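Oligogalacturonate-specific porin kdgM (Dickeya dadantii, PDB 4FQE) forms a monomeric beta-barrel porin in the bacterial outer membrane that is specific for oligogalacturonides and is required for full virulence. Local coordinates at residues 146-151 against 176-181; 188-193 against 208-213. All coordinates share one frame; numbering follows the deposited sequence.

Both contacts belong to the wall of one twelve-stranded antiparallel barrel, on the same side of its centre, and their own centres lie about 9 Å apart. Contact 1 zips strand 146-157 to strand 171-180; contact 2 zips strand 186-195 to strand 205-215. The seam between them is continuous sheet, with L178 N 2.8 Å from V190 O and V176 O 2.9 Å from V192 N. On the lumen side K177 of contact 1 lies against the ring of Y189 of contact 2, a cation-pi pair. The outer side is consistent with a membrane-facing surface: a bound detergent lies on I148, Y150 and V176, and an n-octane is about 5 Å from the V192 side chain.

Contact 1 of 2, residues 146-151 against 176-181; sequences YTIGYE and VKLSYK. With C8E ((hydroxyethyloxy)tri(ethyloxy)octane), chain I.
Strands 146-151 and 176-180 meet as antiparallel neighbours in the wall of the porin's transmembrane beta barrel, Y146 opposite Y180, I148 opposite L178 and Y150 opposite V176 on the lipid-facing side, T147 opposite S179 and G149 opposite K177 on the lumen side. Two pairs of backbone hydrogen bonds hold the register. T147 and S179 exchange both of theirs, and so do G149 and K177, where G149 N reaches K177 O at 2.8 Å. Between these pairs, CA-H...O contacts such as L178 CA to T147 O fill the non-hydrogen-bonded positions.

The outer face carries most of the side-chain contact. CD1 of Y180 sits over the centre of the Y146 ring, 3.2 Å above its plane, while the Y146 hydroxyl lies over a face of the Y180 ring, toward its rim. The planes are inclined by 32°, so the two tyrosines overlap obliquely. F142 on the next strand meets the Y146 ring as well, extending the aromatic patch at this end of the strands, as in the aromatic girdles of outer-membrane barrels. Further along, I148 has CG1 anti to its backbone N (chi1 -174°), which, with chi2 at 84°, brings CD1 across the seam to V176 CG1 at 3.7 Å and to L178 CB.

The detergent C8E follows this surface as a lipid might. Its octyl chain runs past I148, with CG2 3.8 Å from C4 of the detergent, and its first ether unit passes Y150 CE2 and V176 CG2. The Y150 hydroxyl is hydrogen-bonded to H174.

The lumen face is polar. T147 OG1, also hydrogen-bonded to T141 on strand 131-142, shares one water with S179: this water lies 3.1 Å from T147 OG1 and 2.6 Å from S179 OG.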
# COMPACT_ATOMS: atom_id res chain seq x y z
N TYR A 146 -11.33 -0.28 -14.44
CA TYR A 146 -10.99 -1.35 -13.50
C TYR A 146 -9.49 -1.59 -13.36
O TYR A 146 -8.72 -1.51 -14.33
CB TYR A 146 -11.63 -2.65 -13.93
CG TYR A 146 -13.09 -2.64 -13.80
CD1 TYR A 146 -13.70 -3.00 -12.60
CD2 TYR A 146 -13.89 -2.28 -14.87
CE1 TYR A 146 -15.07 -2.99 -12.47
CE2 TYR A 146 -15.27 -2.28 -14.75
CZ TYR A 146 -15.86 -2.65 -13.56
OH TYR A 146 -17.22 -2.65 -13.44
N THR A 147 -9.08 -1.94 -12.14
CA THR A 147 -7.75 -2.44 -11.91
C THR A 147 -7.81 -3.70 -11.09
O THR A 147 -8.45 -3.72 -10.01
CB THR A 147 -6.86 -1.40 -11.21
OG1 THR A 147 -6.83 -0.21 -12.00
CG2 THR A 147 -5.44 -1.93 -11.00
N ILE A 148 -7.15 -4.75 -11.57
CA ILE A 148 -6.96 -5.95 -10.74
C ILE A 148 -5.47 -6.01 -10.37
O ILE A 148 -4.60 -5.88 -11.24
CB ILE A 148 -7.47 -7.24 -11.44
CG1 ILE A 148 -7.42 -8.48 -10.52
CG2 ILE A 148 -6.68 -7.53 -12.72
CD1 ILE A 148 -8.61 -8.68 -9.57
N GLY A 149 -5.19 -6.22 -9.08
CA GLY A 149 -3.82 -6.28 -8.58
C GLY A 149 -3.53 -7.51 -7.76
O GLY A 149 -4.34 -7.87 -6.89
N TYR A 150 -2.42 -8.18 -8.03
CA TYR A 150 -1.94 -9.29 -7.19
C TYR A 150 -0.69 -8.79 -6.46
O TYR A 150 0.15 -8.13 -7.06
CB TYR A 150 -1.61 -10.53 -8.00
CG TYR A 150 -0.83 -11.60 -7.22
CD1 TYR A 150 0.47 -11.89 -7.53
CD2 TYR A 150 -1.41 -12.26 -6.13
CE1 TYR A 150 1.20 -12.83 -6.81
CE2 TYR A 150 -0.69 -13.21 -5.41
CZ TYR A 150 0.62 -13.50 -5.77
OH TYR A 150 1.35 -14.44 -5.10
N GLU A 151 -0.61 -9.11 -5.18
CA GLU A 151 0.49 -8.69 -4.31
C GLU A 151 0.94 -9.91 -3.54
O GLU A 151 0.13 -10.65 -2.95
CB GLU A 151 0.03 -7.61 -3.35
CG GLU A 151 1.14 -7.15 -2.40
CD GLU A 151 0.71 -5.98 -1.53
OE1 GLU A 151 0.38 -4.91 -2.09
OE2 GLU A 151 0.75 -6.14 -0.29
N VAL A 176 -5.26 -10.12 -3.37
CA VAL A 176 -5.89 -9.66 -4.60
C VAL A 176 -6.80 -8.46 -4.34
O VAL A 176 -7.68 -8.49 -3.47
CB VAL A 176 -6.72 -10.78 -5.23
CG1 VAL A 176 -7.31 -10.32 -6.54
CG2 VAL A 176 -5.87 -12.04 -5.41
N LYS A 177 -6.61 -7.40 -5.11
CA LYS A 177 -7.36 -6.16 -4.95
C LYS A 177 -8.03 -5.88 -6.27
O LYS A 177 -7.42 -6.02 -7.35
CB LYS A 177 -6.43 -5.00 -4.61
CG LYS A 177 -7.11 -3.63 -4.46
CD LYS A 177 -6.09 -2.53 -4.12
CE LYS A 177 -6.67 -1.28 -3.48
NZ LYS A 177 -5.67 -0.15 -3.34
N LEU A 178 -9.30 -5.49 -6.20
CA LEU A 178 -10.03 -5.06 -7.38
C LEU A 178 -10.59 -3.66 -7.12
O LEU A 178 -11.32 -3.45 -6.16
CB LEU A 178 -11.15 -6.07 -7.67
CG LEU A 178 -12.13 -5.71 -8.78
CD1 LEU A 178 -11.41 -5.67 -10.14
CD2 LEU A 178 -13.28 -6.70 -8.81
N SER A 179 -10.24 -2.71 -7.96
CA SER A 179 -10.69 -1.35 -7.80
C SER A 179 -11.46 -0.89 -9.05
O SER A 179 -11.21 -1.36 -10.14
CB SER A 179 -9.46 -0.44 -7.47
OG SER A 179 -8.81 -0.02 -8.64
N TYR A 180 -12.38 0.04 -8.86
CA TYR A 180 -13.17 0.59 -9.94
C TYR A 180 -13.27 2.10 -9.78
O TYR A 180 -13.75 2.62 -8.76
CB TYR A 180 -14.56 -0.07 -9.95
CG TYR A 180 -15.49 0.49 -11.01
CD1 TYR A 180 -15.21 0.35 -12.36
CD2 TYR A 180 -16.67 1.13 -10.66
CE1 TYR A 180 -16.06 0.84 -13.33
CE2 TYR A 180 -17.51 1.65 -11.62
CZ TYR A 180 -17.19 1.48 -12.96
OH TYR A 180 -18.04 1.98 -13.91
N LYS A 181 -12.78 2.81 -10.79
CA LYS A 181 -12.88 4.24 -10.90
C LYS A 181 -14.31 4.58 -11.32
O LYS A 181 -14.64 4.60 -12.50
CB LYS A 181 -11.82 4.75 -11.91
CG LYS A 181 -11.74 6.26 -12.01
CD LYS A 181 -10.72 6.71 -13.04
CE LYS A 181 -10.99 8.13 -13.53
NZ LYS A 181 -11.10 8.13 -15.02
C1 C8E I . -2.83 -9.59 -15.10
C2 C8E I . -2.34 -10.19 -13.79
C3 C8E I . -2.96 -9.53 -12.55
C4 C8E I . -4.20 -10.26 -12.04
C5 C8E I . -3.90 -11.32 -10.98
C6 C8E I . -5.10 -11.53 -10.05
C7 C8E I . -5.33 -12.99 -9.66
C8 C8E I . -4.10 -13.59 -8.98
O9 C8E I . -4.47 -14.64 -8.09
C10 C8E I . -3.36 -15.25 -7.43
C11 C8E I . -3.63 -15.16 -5.93
O12 C8E I . -3.30 -16.39 -5.30
C13 C8E I . -3.99 -16.50 -4.06
C14 C8E I . -3.59 -17.81 -3.40
O15 C8E I . -4.43 -18.00 -2.25
C16 C8E I . -3.70 -18.57 -1.17
C17 C8E I . -4.27 -19.93 -0.82
O18 C8E I . -3.91 -20.22 0.53
C19 C8E I . -4.47 -21.46 0.97
C20 C8E I . -5.81 -21.19 1.65
O21 C8E I . -5.64 -21.07 3.07
O HOH W 1 -9.29 1.27 -10.83

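Contact 2 of 2, residues 188-193 against 208-213; sequences PYVEVG and YRVGVQ
Y189 lays its ring flat over the backbone of G211 in the antiparallel hairpin of strands 186-195 and 205-215, part of the porin's barrel wall. G211 CA is 3.9 Å from the ring centroid and 20° off its normal, a CH-pi contact, with G211 C also 3.5 Å above the ring plane, toward its rim. With chi1 at 65°, CG of Y189 stands between its backbone N and carbonyl carbon, which swings the ring across the seam onto the neighbouring strand.

Next on this lumen face comes the salt bridge of E191 and R209. R209 NH1 donates to E191 OE1 at 3.0 Å in a nearly straight bond. OE1 lies in the guanidinium plane, at its edge, but the carboxylate is turned 73° against it, so that NH1 meets OE1 from above the carboxylate plane. The aliphatic part of R209 is used too, its CD lying 3.5 Å from E191 CD.

Beneath these groups, Y189 with G211 and E191 with R209 each exchange two backbone hydrogen bonds. The outward-facing side chains touch more lightly: V190 CG2 meets V210 CG1 at 4.1 Å, and V192 runs alongside the Y208 ring.

The second shell positions the polar ends from both flanking strands. The Y189 hydroxyl is hydrogen-bonded to D4 OD1, and E8 forms a salt bridge with R209 NE, joining the hairpin to strand 2-9 where the barrel closes. From strand 171-180, N175 ND2 hydrogen-bonds E191 OE1, the same oxygen that receives R209 NH1.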
# COMPACT_ATOMS: atom_id res chain seq x y z
N PRO A 188 -14.01 3.09 -5.37
CA PRO A 188 -14.21 2.00 -4.44
C PRO A 188 -13.38 0.78 -4.80
O PRO A 188 -13.00 0.64 -5.95
CB PRO A 188 -15.70 1.69 -4.57
CG PRO A 188 -16.07 2.13 -5.93
CD PRO A 188 -15.24 3.38 -6.14
N TYR A 189 -13.07 -0.04 -3.80
CA TYR A 189 -12.31 -1.23 -3.97
C TYR A 189 -12.52 -2.27 -2.89
O TYR A 189 -12.98 -1.98 -1.82
CB TYR A 189 -10.82 -0.88 -4.07
CG TYR A 189 -10.25 -0.28 -2.80
CD1 TYR A 189 -10.20 1.09 -2.60
CD2 TYR A 189 -9.74 -1.10 -1.81
CE1 TYR A 189 -9.65 1.63 -1.44
CE2 TYR A 189 -9.21 -0.58 -0.65
CZ TYR A 189 -9.15 0.77 -0.46
OH TYR A 189 -8.61 1.24 0.75
N VAL A 190 -12.16 -3.50 -3.23
CA VAL A 190 -12.22 -4.65 -2.36
C VAL A 190 -10.92 -5.44 -2.46
O VAL A 190 -10.23 -5.42 -3.51
CB VAL A 190 -13.43 -5.57 -2.68
CG1 VAL A 190 -13.40 -6.12 -4.10
CG2 VAL A 190 -13.46 -6.72 -1.70
N GLU A 191 -10.53 -6.08 -1.36
CA GLU A 191 -9.35 -6.94 -1.35
C GLU A 191 -9.65 -8.19 -0.60
O GLU A 191 -10.37 -8.16 0.39
CB GLU A 191 -8.14 -6.25 -0.68
CG GLU A 191 -7.87 -4.82 -1.12
CD GLU A 191 -6.77 -4.14 -0.34
OE1 GLU A 191 -5.69 -4.77 -0.14
OE2 GLU A 191 -6.99 -2.95 0.04
N VAL A 192 -9.08 -9.29 -1.07
CA VAL A 192 -9.16 -10.56 -0.35
C VAL A 192 -7.77 -11.12 -0.33
O VAL A 192 -7.10 -11.21 -1.39
CB VAL A 192 -10.11 -11.54 -1.03
CG1 VAL A 192 -10.26 -12.81 -0.19
CG2 VAL A 192 -11.43 -10.84 -1.27
N GLY A 193 -7.32 -11.47 0.85
CA GLY A 193 -5.98 -12.02 1.00
C GLY A 193 -5.91 -13.23 1.88
O GLY A 193 -6.80 -13.49 2.67
N TYR A 208 -10.08 -9.66 4.71
CA TYR A 208 -10.99 -8.97 3.80
C TYR A 208 -10.90 -7.49 4.06
O TYR A 208 -10.90 -7.07 5.21
CB TYR A 208 -12.44 -9.38 4.08
CG TYR A 208 -12.76 -10.84 3.86
CD1 TYR A 208 -12.82 -11.72 4.94
CD2 TYR A 208 -13.06 -11.33 2.59
CE1 TYR A 208 -13.15 -13.05 4.76
CE2 TYR A 208 -13.38 -12.67 2.41
CZ TYR A 208 -13.41 -13.52 3.50
OH TYR A 208 -13.73 -14.86 3.35
N ARG A 209 -10.81 -6.71 2.99
CA ARG A 209 -10.85 -5.27 3.04
C ARG A 209 -11.85 -4.71 2.06
O ARG A 209 -11.96 -5.18 0.93
CB ARG A 209 -9.48 -4.68 2.69
CG ARG A 209 -8.37 -5.03 3.68
CD ARG A 209 -7.00 -4.83 3.09
NE ARG A 209 -5.91 -4.99 4.07
CZ ARG A 209 -4.61 -4.98 3.77
NH1 ARG A 209 -4.19 -4.88 2.51
NH2 ARG A 209 -3.70 -5.08 4.73
N VAL A 210 -12.57 -3.68 2.51
CA VAL A 210 -13.31 -2.85 1.60
C VAL A 210 -12.93 -1.41 1.89
O VAL A 210 -12.69 -1.02 3.04
CB VAL A 210 -14.83 -3.04 1.76
CG1 VAL A 210 -15.21 -4.41 1.24
CG2 VAL A 210 -15.26 -2.80 3.24
N GLY A 211 -12.85 -0.61 0.84
CA GLY A 211 -12.51 0.79 1.02
C GLY A 211 -12.95 1.63 -0.15
O GLY A 211 -13.51 1.13 -1.12
N VAL A 212 -12.69 2.92 -0.04
CA VAL A 212 -12.91 3.84 -1.12
C VAL A 212 -11.90 4.96 -1.02
O VAL A 212 -11.55 5.41 0.08
CB VAL A 212 -14.35 4.40 -1.12
CG1 VAL A 212 -14.63 5.13 0.19
CG2 VAL A 212 -14.57 5.29 -2.35
N GLN A 213 -11.43 5.38 -2.19
CA GLN A 213 -10.48 6.46 -2.31
C GLN A 213 -11.15 7.62 -3.00
O GLN A 213 -11.72 7.44 -4.11
CB GLN A 213 -9.30 6.01 -3.16
CG GLN A 213 -8.14 6.98 -3.15
CD GLN A 213 -7.08 6.61 -4.16
OE1 GLN A 213 -7.23 6.87 -5.35
NE2 GLN A 213 -6.04 5.95 -3.71